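Local coordinates for hypothetical protein, GDSL-like Lipase/Acylhydrolase family protein (Bacteroides uniformis, PDB 4M8K) that is probably a hydrolase of the GDSL-like lipase/acylhydrolase family, cleaving ester bonds in a substrate that has not been established, at residues S31-H36 / T58-T63; V87-Y92 / A141-F146; A132-G137 / F146-C151. One frame throughout, in Å; residues are numbered along the deposited sequence.

Contact 1: S31-H36 / T58-T63; sequences STFYGH and TKVEET
T58 meets F33 through its backbone: the carbonyl O of T58 sits at the edge of the ring, in its plane and 3.4 Å from F33 CZ, where it faces the weakly positive rim hydrogens. K59 follows with its carbonyl carbon, 3.5 Å from F33 CE2 in an oblique approach. The amide N atoms of both residues bind E62 OE1, T58 N nearly along the C-O axis and K59 N from above the carboxylate plane, so one oxygen clasps the start of this turn. V60 is central: its N lies above one face of the F33 ring, offset toward the rim, and its CB is 4.1 Å from the ring centroid, 17° off the normal, a CH-pi contact. The chi1 of 67° swings V60 CG2 opposite the residue's own N and onto the second aromatic partner, 3.8 Å from the centroid of the H36 ring and 7° off the normal. A type II turn from F33 to H36 brings both rings to this one valine. T63 places CG2 3.7 Å from F33 CD2. Its OG1 turns to V60 O, 2.8 Å away in the carbonyl plane; the same carbonyl also takes T63 N, while OG1 makes a weak N-cap bond to Y66 N of helix 64-71. No hydrogen bond crosses between 31-36, which follows closely on S29 of the family's Gly-Asp-Ser sequence, and 58-63. Cohesion therefore rests on dispersion and CH-pi contacts, with the side-chain polar bonds within 58-63 spent on shaping the turn that presents V60.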
ATOM      1  N   SER A  31       2.157   2.017  -6.375  1.00 20.22           N
ATOM      2  CA  SER A  31       1.620   3.318  -5.951  1.00 18.43           C
ATOM      3  C   SER A  31       2.647   4.451  -6.095  1.00 19.29           C
ATOM      4  O   SER A  31       2.463   5.553  -5.548  1.00 21.32           O
ATOM      5  CB  SER A  31       1.105   3.179  -4.510  1.00 19.97           C
ATOM      6  OG  SER A  31       0.070   2.207  -4.441  1.00 19.35           O
ATOM      7  N   THR A  32       3.734   4.198  -6.826  1.00 20.97           N
ATOM      8  CA  THR A  32       4.769   5.207  -7.034  1.00 21.44           C
ATOM      9  C   THR A  32       4.599   5.934  -8.354  1.00 22.50           C
ATOM     10  O   THR A  32       4.036   5.399  -9.300  1.00 18.99           O
ATOM     11  CB  THR A  32       6.250   4.688  -7.038  1.00 25.41           C
ATOM     12  OG1 THR A  32       6.492   3.753  -8.121  1.00 22.57           O
ATOM     13  CG2 THR A  32       6.610   4.095  -5.694  1.00 25.33           C
ATOM     14  N   PHE A  33       5.089   7.170  -8.384  1.00 23.89           N
ATOM     15  CA  PHE A  33       5.361   7.911  -9.632  1.00 21.24           C
ATOM     16  C   PHE A  33       6.418   8.944  -9.292  1.00 19.80           C
ATOM     17  O   PHE A  33       6.278   9.698  -8.300  1.00 19.59           O
ATOM     18  CB  PHE A  33       4.102   8.572 -10.272  1.00 22.61           C
ATOM     19  CG  PHE A  33       4.252   8.813 -11.760  1.00 21.42           C
ATOM     20  CD1 PHE A  33       4.901   9.946 -12.221  1.00 20.82           C
ATOM     21  CD2 PHE A  33       3.762   7.893 -12.700  1.00 18.75           C
ATOM     22  CE1 PHE A  33       5.100  10.161 -13.583  1.00 21.75           C
ATOM     23  CE2 PHE A  33       3.920   8.099 -14.061  1.00 22.83           C
ATOM     24  CZ  PHE A  33       4.614   9.235 -14.517  1.00 20.41           C
ATOM     25  N   TYR A  34       7.495   8.936 -10.067  1.00 22.21           N
ATOM     26  CA  TYR A  34       8.580   9.930  -9.948  1.00 23.94           C
ATOM     27  C   TYR A  34       8.063  11.344  -9.709  1.00 21.38           C
ATOM     28  O   TYR A  34       7.213  11.850 -10.479  1.00 21.58           O
ATOM     29  CB  TYR A  34       9.451   9.889 -11.228  1.00 24.30           C
ATOM     30  CG  TYR A  34      10.742  10.630 -11.071  1.00 26.81           C
ATOM     31  CD1 TYR A  34      11.724  10.160 -10.195  1.00 24.68           C
ATOM     32  CD2 TYR A  34      10.985  11.825 -11.763  1.00 32.18           C
ATOM     33  CE1 TYR A  34      12.897  10.839 -10.001  1.00 29.93           C
ATOM     34  CE2 TYR A  34      12.196  12.515 -11.591  1.00 33.16           C
ATOM     35  CZ  TYR A  34      13.144  11.996 -10.710  1.00 36.44           C
ATOM     36  OH  TYR A  34      14.337  12.627 -10.482  1.00 46.61           O
ATOM     37  N   GLY A  35       8.552  11.986  -8.658  1.00 20.50           N
ATOM     38  CA  GLY A  35       8.174  13.355  -8.305  1.00 20.02           C
ATOM     39  C   GLY A  35       6.895  13.476  -7.508  1.00 23.56           C
ATOM     40  O   GLY A  35       6.473  14.567  -7.171  1.00 21.65           O
ATOM     41  N   HIS A  36       6.247  12.373  -7.225  1.00 18.44           N
ATOM     42  CA  HIS A  36       4.959  12.425  -6.543  1.00 20.90           C
ATOM     43  C   HIS A  36       4.939  11.504  -5.339  1.00 21.25           C
ATOM     44  O   HIS A  36       3.860  11.063  -4.897  1.00 30.80           O
ATOM     45  CB  HIS A  36       3.823  11.998  -7.503  1.00 24.00           C
ATOM     46  CG  HIS A  36       3.587  12.961  -8.602  1.00 25.11           C
ATOM     47  ND1 HIS A  36       2.608  13.933  -8.544  1.00 29.20           N
ATOM     48  CD2 HIS A  36       4.230  13.141  -9.774  1.00 22.21           C
ATOM     49  CE1 HIS A  36       2.688  14.691  -9.623  1.00 30.56           C
ATOM     50  NE2 HIS A  36       3.667  14.233 -10.378  1.00 26.99           N
ATOM     51  N   THR A  58       2.730   6.153 -18.609  1.00 23.63           N
ATOM     52  CA  THR A  58       3.727   7.222 -18.791  1.00 26.20           C
ATOM     53  C   THR A  58       3.416   8.560 -18.034  1.00 24.94           C
ATOM     54  O   THR A  58       4.255   9.432 -17.940  1.00 32.61           O
ATOM     55  CB  THR A  58       3.935   7.527 -20.301  1.00 21.72           C
ATOM     56  OG1 THR A  58       2.769   8.140 -20.857  1.00 21.97           O
ATOM     57  CG2 THR A  58       4.196   6.265 -21.115  1.00 25.95           C
ATOM     58  N   LYS A  59       2.226   8.696 -17.475  1.00 22.05           N
ATOM     59  CA  LYS A  59       1.762   9.936 -16.863  1.00 24.52           C
ATOM     60  C   LYS A  59       1.161   9.672 -15.504  1.00 24.20           C
ATOM     61  O   LYS A  59       0.467   8.675 -15.318  1.00 20.75           O
ATOM     62  CB  LYS A  59       0.671  10.575 -17.722  1.00 24.87           C
ATOM     63  CG  LYS A  59       1.161  11.077 -19.067  1.00 30.42           C
ATOM     64  CD  LYS A  59       0.005  11.654 -19.877  1.00 32.63           C
ATOM     65  CE  LYS A  59       0.088  11.316 -21.347  1.00 38.70           C
ATOM     66  NZ  LYS A  59      -0.528  12.384 -22.179  1.00 35.58           N
ATOM     67  N   VAL A  60       1.390  10.583 -14.552  1.00 22.72           N
ATOM     68  CA  VAL A  60       0.866  10.392 -13.192  1.00 23.52           C
ATOM     69  C   VAL A  60      -0.631  10.265 -13.179  1.00 23.97           C
ATOM     70  O   VAL A  60      -1.184   9.639 -12.280  1.00 22.59           O
ATOM     71  CB  VAL A  60       1.337  11.522 -12.242  1.00 25.59           C
ATOM     72  CG1 VAL A  60       0.712  12.871 -12.651  1.00 30.27           C
ATOM     73  CG2 VAL A  60       1.027  11.194 -10.800  1.00 25.13           C
ATOM     74  N   GLU A  61      -1.305  10.855 -14.169  1.00 24.41           N
ATOM     75  CA  GLU A  61      -2.786  10.890 -14.232  1.00 26.73           C
ATOM     76  C   GLU A  61      -3.397   9.535 -14.539  1.00 24.63           C
ATOM     77  O   GLU A  61      -4.601   9.320 -14.335  1.00 26.28           O
ATOM     78  CB  GLU A  61      -3.260  11.895 -15.303  1.00 31.05           C
ATOM     79  CG  GLU A  61      -2.936  13.330 -14.936  1.00 33.99           C
ATOM     80  CD  GLU A  61      -1.588  13.819 -15.429  1.00 40.30           C
ATOM     81  OE1 GLU A  61      -0.749  13.024 -15.908  1.00 29.78           O
ATOM     82  OE2 GLU A  61      -1.342  15.028 -15.308  1.00 41.62           O
ATOM     83  N   GLU A  62      -2.554   8.624 -14.994  1.00 23.91           N
ATOM     84  CA  GLU A  62      -2.939   7.235 -15.272  1.00 21.71           C
ATOM     85  C   GLU A  62      -2.809   6.351 -14.039  1.00 22.18           C
ATOM     86  O   GLU A  62      -3.288   5.227 -14.060  1.00 24.56           O
ATOM     87  CB  GLU A  62      -2.068   6.654 -16.399  1.00 23.93           C
ATOM     88  CG  GLU A  62      -2.294   7.281 -17.768  1.00 24.20           C
ATOM     89  CD  GLU A  62      -1.113   7.173 -18.702  1.00 29.62           C
ATOM     90  OE1 GLU A  62       0.013   6.852 -18.275  1.00 24.45           O
ATOM     91  OE2 GLU A  62      -1.325   7.392 -19.896  1.00 27.50           O
ATOM     92  N   THR A  63      -2.143   6.812 -12.975  1.00 18.52           N
ATOM     93  CA  THR A  63      -1.956   5.970 -11.769  1.00 20.26           C
ATOM     94  C   THR A  63      -3.300   5.734 -11.056  1.00 20.11           C
ATOM     95  O   THR A  63      -4.169   6.621 -11.093  1.00 21.43           O
ATOM     96  CB  THR A  63      -0.928   6.564 -10.756  1.00 18.89           C
ATOM     97  OG1 THR A  63      -1.417   7.791 -10.207  1.00 19.39           O
ATOM     98  CG2 THR A  63       0.421   6.803 -11.452  1.00 21.68           C
TER

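Contact 2: V87-Y92 / A141-F146; sequences VCHTGY and ADLYSF
H89 and Y144 meet at the entry to helix 146-160, which lies in the connection between strands 114-118 and 165-170 of the central parallel sheet; they join loop 87-92, which comes after strand 75-81, to the short 3-10 turn that leads into the helix. Two hydrogen bonds tie the loops, one from a backbone N-H and one from a hydroxyl. H89 N donates to L143 O over 3.1 Å with an almost straight N-H...O angle of 171°, although the donor is somewhat tilted from the carbonyl plane. One residue on, T90 OG1 gives a short bond of 2.5 Å to Y144 O, in the carbonyl plane and on a lone pair; chi1 of -55° sets this hydroxyl anti to the carbonyl carbon of T90, and it also lies at the edge of the Y144 ring. Over one face of that ring comes H89 CB, 3.8 Å from the centroid. The imidazole beyond turns its edge toward the same face in a T-shaped pair, centroids 5.6 Å apart and planes at 64°. Beside it runs L143, pointing the same way, with its CB 3.6 Å from H89 CD2. C88 CB packs against two carbonyl oxygens of the turn, 3.4 Å from both L143 O and S145 O. V87 closes the row, its CB 3.8 Å from F146 CE1 in an oblique apolar contact. Around this buried junction, D123 of helix 121-126 accepts V87 N and C88 N on its two carboxylate oxygens, and H89 ND1 is bonded to S101 OG. V87 and C88 rest on A149 of helix 146-160, while F146 reaches across to V178 and M182 of helix 176-189.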
ATOM      1  N   VAL A  87       6.488  -5.205   3.534  1.00 16.94           N
ATOM      2  CA  VAL A  87       5.858  -4.957   4.806  1.00 17.48           C
ATOM      3  C   VAL A  87       6.784  -5.305   5.967  1.00 16.61           C
ATOM      4  O   VAL A  87       6.912  -4.530   6.917  1.00 19.21           O
ATOM      5  CB  VAL A  87       4.592  -5.800   4.927  1.00 17.60           C
ATOM      6  CG1 VAL A  87       4.036  -5.760   6.341  1.00 19.32           C
ATOM      7  CG2 VAL A  87       3.567  -5.308   3.916  1.00 18.39           C
ATOM      8  N   CYS A  88       7.391  -6.496   5.921  1.00 19.46           N
ATOM      9  CA  CYS A  88       8.277  -6.961   6.957  1.00 16.50           C
ATOM     10  C   CYS A  88       9.725  -6.477   6.681  1.00 21.12           C
ATOM     11  O   CYS A  88      10.018  -5.936   5.577  1.00 20.94           O
ATOM     12  CB  CYS A  88       8.219  -8.505   7.126  1.00 19.06           C
ATOM     13  SG  CYS A  88       9.027  -9.442   5.823  1.00 22.23           S
ATOM     14  N   HIS A  89      10.628  -6.719   7.641  1.00 20.37           N
ATOM     15  CA  HIS A  89      12.032  -6.266   7.493  1.00 20.81           C
ATOM     16  C   HIS A  89      12.893  -7.143   6.604  1.00 21.34           C
ATOM     17  O   HIS A  89      14.030  -6.797   6.351  1.00 22.41           O
ATOM     18  CB  HIS A  89      12.707  -6.165   8.838  1.00 22.30           C
ATOM     19  CG  HIS A  89      12.088  -5.179   9.772  1.00 20.95           C
ATOM     20  ND1 HIS A  89      11.752  -3.904   9.401  1.00 20.00           N
ATOM     21  CD2 HIS A  89      11.804  -5.277  11.093  1.00 23.21           C
ATOM     22  CE1 HIS A  89      11.288  -3.250  10.444  1.00 22.95           C
ATOM     23  NE2 HIS A  89      11.329  -4.052  11.490  1.00 22.55           N
ATOM     24  N   THR A  90      12.392  -8.283   6.137  1.00 23.69           N
ATOM     25  CA  THR A  90      13.163  -9.119   5.222  1.00 22.42           C
ATOM     26  C   THR A  90      12.949  -8.705   3.782  1.00 21.77           C
ATOM     27  O   THR A  90      11.852  -8.827   3.250  1.00 21.81           O
ATOM     28  CB  THR A  90      12.766 -10.614   5.312  1.00 25.69           C
ATOM     29  OG1 THR A  90      12.868 -11.087   6.663  1.00 24.10           O
ATOM     30  CG2 THR A  90      13.642 -11.467   4.374  1.00 24.32           C
ATOM     31  N   GLY A  91      13.996  -8.252   3.124  1.00 22.29           N
ATOM     32  CA  GLY A  91      13.883  -7.976   1.688  1.00 20.83           C
ATOM     33  C   GLY A  91      14.334  -9.063   0.720  1.00 25.90           C
ATOM     34  O   GLY A  91      14.492 -10.227   1.082  1.00 25.92           O
ATOM     35  N   TYR A  92      14.604  -8.652  -0.511  1.00 23.18           N
ATOM     36  CA  TYR A  92      15.094  -9.537  -1.544  1.00 25.60           C
ATOM     37  C   TYR A  92      16.479 -10.064  -1.215  1.00 30.42           C
ATOM     38  O   TYR A  92      17.341  -9.292  -0.772  1.00 26.67           O
ATOM     39  CB  TYR A  92      15.127  -8.802  -2.909  1.00 26.59           C
ATOM     40  CG  TYR A  92      13.738  -8.570  -3.450  1.00 28.00           C
ATOM     41  CD1 TYR A  92      13.076  -9.569  -4.165  1.00 24.76           C
ATOM     42  CD2 TYR A  92      13.042  -7.397  -3.176  1.00 26.85           C
ATOM     43  CE1 TYR A  92      11.760  -9.405  -4.614  1.00 23.55           C
ATOM     44  CE2 TYR A  92      11.743  -7.235  -3.621  1.00 26.27           C
ATOM     45  CZ  TYR A  92      11.113  -8.223  -4.364  1.00 23.78           C
ATOM     46  OH  TYR A  92       9.816  -8.038  -4.818  1.00 22.12           O
ATOM     47  N   ALA A 141      13.334  -8.835  15.963  1.00 17.63           N
ATOM     48  CA  ALA A 141      13.590 -10.156  15.345  1.00 18.60           C
ATOM     49  C   ALA A 141      12.312 -10.743  14.730  1.00 21.67           C
ATOM     50  O   ALA A 141      12.329 -11.204  13.553  1.00 22.41           O
ATOM     51  CB  ALA A 141      14.221 -11.115  16.341  1.00 23.29           C
ATOM     52  N   ASP A 142      11.210 -10.690  15.502  1.00 23.25           N
ATOM     53  CA  ASP A 142       9.928 -11.230  15.079  1.00 24.02           C
ATOM     54  C   ASP A 142       9.506 -10.548  13.753  1.00 22.11           C
ATOM     55  O   ASP A 142       8.878 -11.160  12.891  1.00 20.84           O
ATOM     56  CB  ASP A 142       8.835 -10.902  16.047  1.00 21.91           C
ATOM     57  CG  ASP A 142       8.930 -11.641  17.350  1.00 25.37           C
ATOM     58  OD1 ASP A 142       9.501 -12.734  17.355  1.00 23.83           O
ATOM     59  OD2 ASP A 142       8.385 -11.111  18.348  1.00 20.58           O
ATOM     60  N   LEU A 143       9.849  -9.286  13.611  1.00 21.68           N
ATOM     61  CA  LEU A 143       9.283  -8.459  12.556  1.00 21.83           C
ATOM     62  C   LEU A 143       9.960  -8.645  11.190  1.00 19.48           C
ATOM     63  O   LEU A 143       9.544  -8.005  10.233  1.00 19.01           O
ATOM     64  CB  LEU A 143       9.268  -6.994  12.981  1.00 22.23           C
ATOM     65  CG  LEU A 143       8.326  -6.639  14.121  1.00 22.46           C
ATOM     66  CD1 LEU A 143       8.567  -5.220  14.599  1.00 23.51           C
ATOM     67  CD2 LEU A 143       6.897  -6.800  13.684  1.00 24.58           C
ATOM     68  N   TYR A 144      10.976  -9.510  11.137  1.00 21.92           N
ATOM     69  CA  TYR A 144      11.550 -10.048   9.879  1.00 21.11           C
ATOM     70  C   TYR A 144      10.570 -10.994   9.192  1.00 23.36           C
ATOM     71  O   TYR A 144      10.737 -11.299   8.034  1.00 25.44           O
ATOM     72  CB  TYR A 144      12.928 -10.732  10.138  1.00 22.16           C
ATOM     73  CG  TYR A 144      14.033  -9.738  10.269  1.00 22.48           C
ATOM     74  CD1 TYR A 144      14.692  -9.294   9.133  1.00 20.41           C
ATOM     75  CD2 TYR A 144      14.418  -9.217  11.504  1.00 22.33           C
ATOM     76  CE1 TYR A 144      15.660  -8.342   9.222  1.00 25.31           C
ATOM     77  CE2 TYR A 144      15.390  -8.233  11.595  1.00 21.20           C
ATOM     78  CZ  TYR A 144      16.017  -7.823  10.450  1.00 26.36           C
ATOM     79  OH  TYR A 144      17.009  -6.889  10.521  1.00 22.16           O
ATOM     80  N   SER A 145       9.530 -11.462   9.900  1.00 20.67           N
ATOM     81  CA  SER A 145       8.558 -12.343   9.302  1.00 24.06           C
ATOM     82  C   SER A 145       7.254 -11.592   8.889  1.00 21.28           C
ATOM     83  O   SER A 145       6.885 -10.562   9.482  1.00 21.39           O
ATOM     84  CB  SER A 145       8.213 -13.488  10.270  1.00 23.15           C
ATOM     85  OG  SER A 145       9.327 -14.369  10.373  1.00 26.47           O
ATOM     86  N   PHE A 146       6.564 -12.130   7.905  1.00 20.26           N
ATOM     87  CA  PHE A 146       5.408 -11.416   7.353  1.00 21.29           C
ATOM     88  C   PHE A 146       4.197 -11.246   8.291  1.00 19.64           C
ATOM     89  O   PHE A 146       3.628 -10.117   8.458  1.00 20.30           O
ATOM     90  CB  PHE A 146       4.927 -12.071   6.074  1.00 22.00           C
ATOM     91  CG  PHE A 146       3.839 -11.276   5.412  1.00 22.63           C
ATOM     92  CD1 PHE A 146       4.169 -10.102   4.708  1.00 22.75           C
ATOM     93  CD2 PHE A 146       2.513 -11.608   5.555  1.00 21.93           C
ATOM     94  CE1 PHE A 146       3.197  -9.308   4.175  1.00 25.36           C
ATOM     95  CE2 PHE A 146       1.529 -10.827   4.947  1.00 30.63           C
ATOM     96  CZ  PHE A 146       1.881  -9.672   4.272  1.00 23.55           C
TER

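Contact 3: A132-G137 / F146-C151; sequences AYQYDG and FRPAFC
Y133 and R147 lie flat on each other, the guanidinium parallel to the phenol ring within 13° and their centres 4.3 Å apart, a cation-pi stack. The arginine chain, extended from CG to NE, carries CD over the middle of the ring, 3.7 Å from its centroid, and then NE to 3.4 Å from Y133 CZ, so the aliphatic and charged parts share one face. The CB of Y133 points away from the helix, yet its ring bends back to cover the arginine. Were this tyrosine an alanine, the guanidinium would probably lose its aromatic platform and be freer to swing, held chiefly by the bond of its NE to S181. Q134 is turned quite differently: its CB faces the helix, and an extended chain, chi1 -177°, crosses P148 at about a right angle to set OE1 3.3 Å from P148 CB. The amide end is directed by NE2, which bonds D142 and, at longer range, D136 O. A132 O packs against the proline ring, 3.2 Å from P148 CD; P148 N has no hydrogen to offer this oxygen, so no hydrogen bond forms. The third pair is oblique: C151 SG stands 4.2 Å from the centroid of the Y135 ring and 39° off its normal, a sulfur-aromatic contact, while C151 CB comes within 3.0 Å of Q134 O. The non-helical run 132-137 thus lines the first two turns of helix 146-160. S181 of helix 176-189 ties down R147 and weakly the Y133 hydroxyl; on that same helix I185 packs on C151 and H188 stacks on the Y135 ring.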
ATOM      1  N   ALA A 132       4.520 -16.482  12.361  1.00 23.06           N
ATOM      2  CA  ALA A 132       3.275 -16.775  13.085  1.00 28.08           C
ATOM      3  C   ALA A 132       2.420 -15.539  13.256  1.00 30.20           C
ATOM      4  O   ALA A 132       2.926 -14.410  13.370  1.00 27.61           O
ATOM      5  CB  ALA A 132       3.604 -17.361  14.444  1.00 29.98           C
ATOM      6  N   TYR A 133       1.109 -15.722  13.234  1.00 27.06           N
ATOM      7  CA  TYR A 133       0.207 -14.659  13.636  1.00 26.25           C
ATOM      8  C   TYR A 133       0.614 -14.229  15.023  1.00 29.36           C
ATOM      9  O   TYR A 133       0.975 -15.055  15.845  1.00 27.89           O
ATOM     10  CB  TYR A 133      -1.238 -15.131  13.650  1.00 35.37           C
ATOM     11  CG  TYR A 133      -1.696 -15.496  12.276  1.00 34.91           C
ATOM     12  CD1 TYR A 133      -1.928 -14.503  11.336  1.00 32.03           C
ATOM     13  CD2 TYR A 133      -1.836 -16.837  11.882  1.00 33.95           C
ATOM     14  CE1 TYR A 133      -2.345 -14.809  10.066  1.00 32.12           C
ATOM     15  CE2 TYR A 133      -2.218 -17.161  10.575  1.00 34.72           C
ATOM     16  CZ  TYR A 133      -2.492 -16.139   9.677  1.00 38.13           C
ATOM     17  OH  TYR A 133      -2.906 -16.402   8.374  1.00 38.68           O
ATOM     18  N   GLN A 134       0.616 -12.930  15.263  1.00 26.55           N
ATOM     19  CA  GLN A 134       1.170 -12.362  16.471  1.00 24.69           C
ATOM     20  C   GLN A 134       0.531 -11.022  16.724  1.00 23.42           C
ATOM     21  O   GLN A 134       0.771 -10.020  16.011  1.00 23.61           O
ATOM     22  CB  GLN A 134       2.713 -12.237  16.372  1.00 25.95           C
ATOM     23  CG  GLN A 134       3.372 -11.706  17.653  1.00 24.39           C
ATOM     24  CD  GLN A 134       4.920 -11.670  17.621  1.00 23.51           C
ATOM     25  OE1 GLN A 134       5.567 -11.970  16.625  1.00 28.95           O
ATOM     26  NE2 GLN A 134       5.496 -11.269  18.724  1.00 27.73           N
ATOM     27  N   TYR A 135      -0.224 -10.933  17.817  1.00 27.14           N
ATOM     28  CA  TYR A 135      -0.999  -9.727  18.081  1.00 24.82           C
ATOM     29  C   TYR A 135      -0.502  -8.840  19.252  1.00 30.71           C
ATOM     30  O   TYR A 135      -1.178  -7.913  19.674  1.00 30.45           O
ATOM     31  CB  TYR A 135      -2.461 -10.173  18.267  1.00 30.50           C
ATOM     32  CG  TYR A 135      -2.983 -10.887  17.030  1.00 30.16           C
ATOM     33  CD1 TYR A 135      -3.203 -10.193  15.865  1.00 27.98           C
ATOM     34  CD2 TYR A 135      -3.193 -12.272  17.008  1.00 31.17           C
ATOM     35  CE1 TYR A 135      -3.671 -10.835  14.732  1.00 29.44           C
ATOM     36  CE2 TYR A 135      -3.669 -12.935  15.869  1.00 30.07           C
ATOM     37  CZ  TYR A 135      -3.914 -12.210  14.727  1.00 36.61           C
ATOM     38  OH  TYR A 135      -4.374 -12.810  13.569  1.00 28.78           O
ATOM     39  N   ASP A 136       0.698  -9.103  19.762  1.00 30.18           N
ATOM     40  CA  ASP A 136       1.337  -8.243  20.754  1.00 25.41           C
ATOM     41  C   ASP A 136       2.762  -8.741  20.946  1.00 26.49           C
ATOM     42  O   ASP A 136       3.099  -9.849  20.492  1.00 26.49           O
ATOM     43  CB  ASP A 136       0.580  -8.234  22.096  1.00 33.91           C
ATOM     44  CG  ASP A 136       0.544  -6.817  22.744  1.00 44.23           C
ATOM     45  OD1 ASP A 136       1.582  -6.069  22.728  1.00 47.60           O
ATOM     46  OD2 ASP A 136      -0.516  -6.448  23.288  1.00 62.76           O
ATOM     47  N   GLY A 137       3.582  -7.965  21.640  1.00 26.04           N
ATOM     48  CA  GLY A 137       4.904  -8.424  22.107  1.00 26.53           C
ATOM     49  C   GLY A 137       6.001  -8.473  21.035  1.00 28.75           C
ATOM     50  O   GLY A 137       7.021  -9.143  21.205  1.00 28.27           O
ATOM     51  N   PHE A 146       6.564 -12.130   7.905  1.00 20.26           N
ATOM     52  CA  PHE A 146       5.408 -11.416   7.353  1.00 21.29           C
ATOM     53  C   PHE A 146       4.197 -11.246   8.291  1.00 19.64           C
ATOM     54  O   PHE A 146       3.628 -10.117   8.458  1.00 20.30           O
ATOM     55  CB  PHE A 146       4.927 -12.071   6.074  1.00 22.00           C
ATOM     56  CG  PHE A 146       3.839 -11.276   5.412  1.00 22.63           C
ATOM     57  CD1 PHE A 146       4.169 -10.102   4.708  1.00 22.75           C
ATOM     58  CD2 PHE A 146       2.513 -11.608   5.555  1.00 21.93           C
ATOM     59  CE1 PHE A 146       3.197  -9.308   4.175  1.00 25.36           C
ATOM     60  CE2 PHE A 146       1.529 -10.827   4.947  1.00 30.63           C
ATOM     61  CZ  PHE A 146       1.881  -9.672   4.272  1.00 23.55           C
ATOM     62  N   ARG A 147       3.741 -12.333   8.884  1.00 21.34           N
ATOM     63  CA  ARG A 147       2.569 -12.214   9.742  1.00 20.38           C
ATOM     64  C   ARG A 147       2.780 -11.279  10.949  1.00 24.57           C
ATOM     65  O   ARG A 147       1.947 -10.395  11.154  1.00 24.79           O
ATOM     66  CB  ARG A 147       2.068 -13.563  10.187  1.00 22.07           C
ATOM     67  CG  ARG A 147       1.446 -14.349   9.033  1.00 25.43           C
ATOM     68  CD  ARG A 147       1.237 -15.793   9.445  1.00 29.22           C
ATOM     69  NE  ARG A 147       0.645 -16.616   8.378  1.00 27.43           N
ATOM     70  CZ  ARG A 147       0.624 -17.945   8.400  1.00 33.66           C
ATOM     71  NH1 ARG A 147       1.192 -18.607   9.408  1.00 31.30           N
ATOM     72  NH2 ARG A 147       0.045 -18.630   7.418  1.00 34.12           N
ATOM     73  N   PRO A 148       3.872 -11.463  11.741  1.00 20.11           N
ATOM     74  CA  PRO A 148       4.044 -10.472  12.810  1.00 21.01           C
ATOM     75  C   PRO A 148       4.135  -9.019  12.292  1.00 19.96           C
ATOM     76  O   PRO A 148       3.542  -8.135  12.883  1.00 20.48           O
ATOM     77  CB  PRO A 148       5.342 -10.902  13.476  1.00 24.41           C
ATOM     78  CG  PRO A 148       5.534 -12.360  13.113  1.00 24.23           C
ATOM     79  CD  PRO A 148       4.902 -12.513  11.761  1.00 20.97           C
ATOM     80  N   ALA A 149       4.867  -8.794  11.188  1.00 15.50           N
ATOM     81  CA  ALA A 149       5.005  -7.440  10.614  1.00 18.08           C
ATOM     82  C   ALA A 149       3.686  -6.794  10.182  1.00 18.31           C
ATOM     83  O   ALA A 149       3.453  -5.641  10.509  1.00 17.00           O
ATOM     84  CB  ALA A 149       5.995  -7.458   9.471  1.00 16.24           C
ATOM     85  N   PHE A 150       2.814  -7.552   9.517  1.00 19.83           N
ATOM     86  CA  PHE A 150       1.528  -7.053   9.055  1.00 19.53           C
ATOM     87  C   PHE A 150       0.587  -6.852  10.209  1.00 20.36           C
ATOM     88  O   PHE A 150      -0.168  -5.884  10.249  1.00 19.52           O
ATOM     89  CB  PHE A 150       0.910  -7.998   7.998  1.00 20.29           C
ATOM     90  CG  PHE A 150      -0.232  -7.389   7.273  1.00 18.50           C
ATOM     91  CD1 PHE A 150      -0.045  -6.446   6.272  1.00 23.81           C
ATOM     92  CD2 PHE A 150      -1.534  -7.761   7.605  1.00 24.44           C
ATOM     93  CE1 PHE A 150      -1.142  -5.843   5.653  1.00 20.22           C
ATOM     94  CE2 PHE A 150      -2.629  -7.196   6.948  1.00 22.01           C
ATOM     95  CZ  PHE A 150      -2.428  -6.238   5.977  1.00 19.23           C
ATOM     96  N   CYS A 151       0.629  -7.751  11.194  1.00 22.92           N
ATOM     97  CA  CYS A 151      -0.105  -7.463  12.430  1.00 21.16           C
ATOM     98  C   CYS A 151       0.396  -6.147  13.055  1.00 21.59           C
ATOM     99  O   CYS A 151      -0.392  -5.316  13.518  1.00 21.58           O
ATOM    100  CB  CYS A 151       0.074  -8.607  13.436  1.00 22.40           C
ATOM    101  SG  CYS A 151      -0.618 -10.241  12.994  1.00 27.29           S
TER

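Overall arrangement
Contacts 2 and 3 are neighbours, their centres about 10 Å apart, and they share F146 at the start of helix 146-160; D142 of contact 2 bonds Q134 of contact 3, and C88 packs on A149. Contact 1 lies on the other side of the chain's centre, about 27 Å from contact 2 and 32 Å from contact 3 between centres. Contact 2 is the buried one and the only one of the three crossed by hydrogen bonds, joining a distant loop to this helix's entry. Aromatic rings serve in all three, but contacts 1 and 3, partly buried, lack such bonds: contact 1 sets aliphatic groups on aromatic faces before helix 64-71, contact 3 a charged stack beside helix 176-189.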